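Side-chain contacts in dTDP-4-dehydrorhamnose reductase (Sulfolobus tokodaii, PDB 2GGS), which probably reduces dTDP-4-dehydrorhamnose to dTDP-rhamnose with NADPH as hydride donor: residues A[113-116]-A[121-124]; A[109-112]-A[117-120]. All coordinates share one frame; numbering follows the deposited sequence.

Interaction 1: A[113-116]-A[121-124]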
ATOM      1  N   GLY A 113      10.433   4.803 -12.634  1.00 21.38           N
ATOM      2  CA  GLY A 113      11.112   5.798 -11.808  1.00 22.73           C
ATOM      3  C   GLY A 113      12.051   6.757 -12.514  1.00 23.42           C
ATOM      4  O   GLY A 113      12.783   7.490 -11.851  1.00 23.42           O
ATOM      5  N   GLU A 114      12.014   6.778 -13.839  1.00 24.55           N
ATOM      6  CA  GLU A 114      12.865   7.690 -14.615  1.00 26.13           C
ATOM      7  C   GLU A 114      12.249   9.081 -14.775  1.00 26.45           C
ATOM      8  O   GLU A 114      12.953  10.037 -15.146  1.00 28.45           O
ATOM      9  CB  GLU A 114      13.273   7.040 -15.959  1.00 26.62           C
ATOM     10  CG  GLU A 114      14.248   5.852 -15.718  1.00 30.85           C
ATOM     11  CD  GLU A 114      15.590   6.294 -15.060  1.00 35.66           C
ATOM     12  OE1 GLU A 114      15.816   6.113 -13.819  1.00 36.74           O
ATOM     13  OE2 GLU A 114      16.430   6.871 -15.788  1.00 38.97           O
ATOM     14  N   LYS A 115      10.962   9.219 -14.459  1.00 25.35           N
ATOM     15  CA  LYS A 115      10.280  10.514 -14.606  1.00 23.73           C
ATOM     16  C   LYS A 115       9.819  11.160 -13.286  1.00 23.73           C
ATOM     17  O   LYS A 115       9.959  12.371 -13.098  1.00 23.00           O
ATOM     18  CB  LYS A 115       9.096  10.392 -15.563  1.00 24.08           C
ATOM     19  CG  LYS A 115       8.315  11.702 -15.831  1.00 23.76           C
ATOM     20  CD  LYS A 115       7.170  11.464 -16.793  1.00 24.14           C
ATOM     21  CE  LYS A 115       5.970  10.792 -16.122  1.00 26.02           C
ATOM     22  NZ  LYS A 115       5.426  11.664 -15.046  1.00 28.09           N
ATOM     23  N   GLY A 116       9.219  10.375 -12.389  1.00 21.20           N
ATOM     24  CA  GLY A 116       8.612  10.932 -11.182  1.00 20.65           C
ATOM     25  C   GLY A 116       7.287  11.608 -11.449  1.00 20.08           C
ATOM     26  O   GLY A 116       6.841  11.719 -12.625  1.00 19.24           O
ATOM     27  N   GLU A 121      -2.765   8.148 -15.685  1.00 20.59           N
ATOM     28  CA  GLU A 121      -2.704   7.657 -17.054  1.00 21.94           C
ATOM     29  C   GLU A 121      -1.283   7.373 -17.557  1.00 21.25           C
ATOM     30  O   GLU A 121      -1.122   6.845 -18.661  1.00 20.78           O
ATOM     31  CB  GLU A 121      -3.453   8.635 -17.975  1.00 21.57           C
ATOM     32  CG  GLU A 121      -2.771   9.985 -18.138  1.00 26.33           C
ATOM     33  CD  GLU A 121      -3.254  11.059 -17.160  1.00 31.23           C
ATOM     34  OE1 GLU A 121      -3.701  10.773 -16.020  1.00 25.33           O
ATOM     35  OE2 GLU A 121      -3.182  12.241 -17.553  1.00 35.47           O
ATOM     36  N   ASP A 122      -0.254   7.730 -16.785  1.00 20.78           N
ATOM     37  CA  ASP A 122       1.134   7.383 -17.156  1.00 20.93           C
ATOM     38  C   ASP A 122       1.292   5.863 -17.231  1.00 20.88           C
ATOM     39  O   ASP A 122       0.575   5.117 -16.545  1.00 21.28           O
ATOM     40  CB  ASP A 122       2.167   7.955 -16.181  1.00 20.95           C
ATOM     41  CG  ASP A 122       2.354   9.470 -16.311  1.00 23.59           C
ATOM     42  OD1 ASP A 122       2.223  10.025 -17.418  1.00 28.12           O
ATOM     43  OD2 ASP A 122       2.688  10.106 -15.306  1.00 22.11           O
ATOM     44  N   ILE A 123       2.192   5.400 -18.091  1.00 20.52           N
ATOM     45  CA  ILE A 123       2.273   3.978 -18.395  1.00 20.08           C
ATOM     46  C   ILE A 123       3.222   3.258 -17.459  1.00 18.86           C
ATOM     47  O   ILE A 123       4.427   3.547 -17.435  1.00 19.90           O
ATOM     48  CB  ILE A 123       2.755   3.755 -19.873  1.00 20.16           C
ATOM     49  CG1 ILE A 123       1.785   4.396 -20.862  1.00 22.77           C
ATOM     50  CG2 ILE A 123       2.960   2.262 -20.165  1.00 21.89           C
ATOM     51  CD1 ILE A 123       0.400   3.825 -20.836  1.00 24.35           C
ATOM     52  N   PRO A 124       2.702   2.256 -16.720  1.00 17.75           N
ATOM     53  CA  PRO A 124       3.552   1.428 -15.845  1.00 17.05           C
ATOM     54  C   PRO A 124       4.615   0.683 -16.618  1.00 17.13           C
ATOM     55  O   PRO A 124       4.386   0.237 -17.769  1.00 16.67           O
ATOM     56  CB  PRO A 124       2.551   0.423 -15.238  1.00 16.65           C
ATOM     57  CG  PRO A 124       1.213   1.152 -15.290  1.00 16.93           C
ATOM     58  CD  PRO A 124       1.281   1.858 -16.618  1.00 16.96           C
TER
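Lys115 lays its amine end against one oxygen of Asp122, the two side chains crossing at about a right angle. The lysine carries its amine across the gap, and Lys115 NZ lies 3.2 Å from Asp122 OD2 in a hydrogen-bonded salt bridge. The amine does not come in level with the carboxylate: it sits above that plane, 47° out of it. Lys115 CE follows close behind, 3.5 Å from Asp122 OD2, so the last two atoms of the lysine both rest against the same oxygen. The chain first runs straight away from the backbone, with CG opposite the backbone N (chi1 -178°), and then bends at its last two torsions. That bend brings the amine back to the carbonyl of the next residue, where Lys115 NZ donates to Gly116 O at 2.8 Å, nearly in line with the carbonyl bond. Held by a carbonyl and a carboxylate, the amine has two acceptors. Asp122 OD2 likewise has two donors: the backbone N of Lys119 is its stronger partner, and the lysine amine is the second. The two backbones stay well apart, with 10.0 Å between Lys115 CA and Asp122 CA, and the bridge spans that distance almost alone, on the protein surface. Lys115 also makes a cation-pi contact with Tyr118, while Asp122 touches Phe111. Both segments belong to the long loop that leaves strand 101-107 of the central parallel sheet and leads into helix 129-141; the salt bridge joins two parts of that loop separated by residues 117-120.

Interaction 2: A[109-112]-A[117-120]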
ATOM      1  N   TYR A 109       5.641   1.486  -7.277  1.00 14.48           N
ATOM      2  CA  TYR A 109       6.670   0.646  -7.908  1.00 14.66           C
ATOM      3  C   TYR A 109       6.203  -0.016  -9.220  1.00 14.91           C
ATOM      4  O   TYR A 109       6.963  -0.729  -9.847  1.00 15.34           O
ATOM      5  CB  TYR A 109       7.223  -0.425  -6.926  1.00 15.70           C
ATOM      6  CG  TYR A 109       8.182   0.125  -5.895  1.00 17.50           C
ATOM      7  CD1 TYR A 109       8.235   1.522  -5.617  1.00 16.35           C
ATOM      8  CD2 TYR A 109       9.062  -0.717  -5.211  1.00 18.57           C
ATOM      9  CE1 TYR A 109       9.129   2.036  -4.669  1.00 18.64           C
ATOM     10  CE2 TYR A 109       9.958  -0.202  -4.243  1.00 19.52           C
ATOM     11  CZ  TYR A 109       9.977   1.172  -3.987  1.00 18.99           C
ATOM     12  OH  TYR A 109      10.838   1.713  -3.040  1.00 18.97           O
ATOM     13  N   VAL A 110       4.958   0.212  -9.640  1.00 14.55           N
ATOM     14  CA  VAL A 110       4.628  -0.164 -11.029  1.00 15.79           C
ATOM     15  C   VAL A 110       5.316   0.732 -12.062  1.00 15.59           C
ATOM     16  O   VAL A 110       5.318   0.376 -13.229  1.00 15.53           O
ATOM     17  CB  VAL A 110       3.104  -0.209 -11.354  1.00 15.27           C
ATOM     18  CG1 VAL A 110       2.325  -1.138 -10.367  1.00 15.56           C
ATOM     19  CG2 VAL A 110       2.498   1.215 -11.425  1.00 14.85           C
ATOM     20  N   PHE A 111       5.866   1.885 -11.644  1.00 16.10           N
ATOM     21  CA  PHE A 111       6.561   2.810 -12.592  1.00 16.90           C
ATOM     22  C   PHE A 111       8.076   2.624 -12.587  1.00 17.62           C
ATOM     23  O   PHE A 111       8.639   2.156 -11.587  1.00 18.51           O
ATOM     24  CB  PHE A 111       6.195   4.263 -12.261  1.00 16.54           C
ATOM     25  CG  PHE A 111       4.722   4.546 -12.384  1.00 17.81           C
ATOM     26  CD1 PHE A 111       4.128   4.659 -13.645  1.00 17.12           C
ATOM     27  CD2 PHE A 111       3.921   4.689 -11.239  1.00 17.24           C
ATOM     28  CE1 PHE A 111       2.743   4.892 -13.770  1.00 18.79           C
ATOM     29  CE2 PHE A 111       2.549   4.970 -11.340  1.00 18.47           C
ATOM     30  CZ  PHE A 111       1.951   5.059 -12.608  1.00 17.87           C
ATOM     31  N   ASP A 112       8.733   3.012 -13.693  1.00 18.19           N
ATOM     32  CA  ASP A 112      10.162   2.709 -13.818  1.00 19.77           C
ATOM     33  C   ASP A 112      11.036   3.697 -13.046  1.00 20.78           C
ATOM     34  O   ASP A 112      12.203   3.428 -12.787  1.00 21.87           O
ATOM     35  CB  ASP A 112      10.625   2.509 -15.278  1.00 20.69           C
ATOM     36  CG  ASP A 112      10.443   3.721 -16.141  1.00 22.37           C
ATOM     37  OD1 ASP A 112      10.417   4.837 -15.606  1.00 21.87           O
ATOM     38  OD2 ASP A 112      10.412   3.549 -17.395  1.00 24.68           O
ATOM     39  N   ASN A 117       6.651  12.044 -10.355  1.00 18.94           N
ATOM     40  CA  ASN A 117       5.405  12.761 -10.430  1.00 20.00           C
ATOM     41  C   ASN A 117       4.400  12.060 -11.334  1.00 19.45           C
ATOM     42  O   ASN A 117       3.834  12.639 -12.247  1.00 19.56           O
ATOM     43  CB  ASN A 117       5.731  14.209 -10.876  1.00 20.52           C
ATOM     44  CG  ASN A 117       6.634  14.908  -9.866  1.00 24.49           C
ATOM     45  OD1 ASN A 117       7.781  15.322 -10.172  1.00 31.39           O
ATOM     46  ND2 ASN A 117       6.146  15.000  -8.629  1.00 25.13           N
ATOM     47  N   TYR A 118       4.193  10.758 -11.109  1.00 18.51           N
ATOM     48  CA  TYR A 118       3.346   9.982 -12.028  1.00 17.42           C
ATOM     49  C   TYR A 118       1.875  10.236 -11.845  1.00 17.58           C
ATOM     50  O   TYR A 118       1.385  10.231 -10.712  1.00 18.02           O
ATOM     51  CB  TYR A 118       3.622   8.481 -11.872  1.00 16.76           C
ATOM     52  CG  TYR A 118       4.996   8.101 -12.370  1.00 16.29           C
ATOM     53  CD1 TYR A 118       5.220   7.912 -13.734  1.00 17.89           C
ATOM     54  CD2 TYR A 118       6.087   7.971 -11.488  1.00 13.94           C
ATOM     55  CE1 TYR A 118       6.490   7.581 -14.210  1.00 17.60           C
ATOM     56  CE2 TYR A 118       7.346   7.633 -11.952  1.00 14.63           C
ATOM     57  CZ  TYR A 118       7.537   7.444 -13.315  1.00 17.44           C
ATOM     58  OH  TYR A 118       8.767   7.121 -13.802  1.00 18.10           O
ATOM     59  N   LYS A 119       1.168  10.475 -12.959  1.00 17.77           N
ATOM     60  CA  LYS A 119      -0.281  10.643 -12.934  1.00 19.72           C
ATOM     61  C   LYS A 119      -0.965   9.330 -13.319  1.00 18.59           C
ATOM     62  O   LYS A 119      -0.292   8.410 -13.783  1.00 17.15           O
ATOM     63  CB  LYS A 119      -0.742  11.813 -13.817  1.00 21.17           C
ATOM     64  CG  LYS A 119      -0.233  11.802 -15.207  1.00 22.38           C
ATOM     65  CD  LYS A 119      -0.661  13.120 -15.956  1.00 23.89           C
ATOM     66  CE  LYS A 119      -0.085  14.392 -15.328  1.00 28.34           C
ATOM     67  NZ  LYS A 119       1.388  14.623 -15.655  1.00 33.31           N
ATOM     68  N   GLU A 120      -2.280   9.256 -13.112  1.00 19.36           N
ATOM     69  CA  GLU A 120      -3.022   7.994 -13.290  1.00 18.49           C
ATOM     70  C   GLU A 120      -2.819   7.321 -14.640  1.00 20.48           C
ATOM     71  O   GLU A 120      -2.695   6.097 -14.722  1.00 20.27           O
ATOM     72  CB  GLU A 120      -4.510   8.152 -13.010  1.00 18.24           C
ATOM     73  CG  GLU A 120      -4.855   8.378 -11.523  1.00 15.43           C
ATOM     74  CD  GLU A 120      -4.676   9.847 -11.012  1.00 17.12           C
ATOM     75  OE1 GLU A 120      -4.155  10.715 -11.763  1.00 19.42           O
ATOM     76  OE2 GLU A 120      -5.007  10.102  -9.848  1.00 17.71           O
TER
HETATM   77  O   HOH W   1       8.688   6.518 -16.497  1.00 27.30           O
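Asp112 OD1 is gripped by a water, which donates to it at 2.6 Å, and by the backbone N of Glu114. The same water sits at the edge of the Tyr118 ring, in its plane, 2.8 Å from Tyr118 OH, and so bridges carboxylate and phenol; Tyr118 OH is also bonded to the backbone N of Lys115. The carboxylate and ring planes stand 73° apart. Away from this polar end, Phe111 and Tyr118 form an offset stack, their planes only 6° from parallel and their centroids 4.2 Å apart. The side chains run past each other in opposite directions, which sets each CB over the other's ring: Phe111 CB lies 3.6 Å from the Tyr118 centroid, and Tyr118 CB 3.7 Å from the Phe111 centroid, a reciprocal pair of CH-pi contacts. Between the two rings the nearest atoms are Phe111 CD1 and Tyr118 CD1, 3.4 Å apart. Val110 CG2 lies against the other face of Phe111, toward its rim. Replacing Tyr118 by alanine would keep a CB over Phe111 but is likely to strip Phe111 CB of the ring it lies on, and to leave the bridging water and the Lys115 backbone N without the phenol oxygen. Phe111 also reaches Arg150 of strand 147-151 and His206 of strand 203-206, and thus lies by the edge of the central sheet that ends in strand 203-206. The stack is a small aromatic core inside a loop that follows a beta strand of the NADP-binding Rossmann fold, here the long connection between strand 101-107 and helix 129-141.

The two interactions fasten one loop: residues 109-112 and 117-120 form its partly buried aromatic interior, while 113-116 and 121-124 meet at the surface. Their centres are only 4 Å apart, and they touch directly. Asp122 O lies 3.5 Å from Phe111 CE1, and Pro124 CB lies 3.4 Å from Val110 O. Gly113 N lies 3.1 Å from Tyr118 OH, a weak hydrogen bond that couples them further. Interaction 1 lies away from the annotated sites, its centre about 18 Å from the centre of the chain. In interaction 2 the Phe111 side chain is about 10 Å from the bound NADPH and about 10 Å from the side chain of NADPH-binding Lys134.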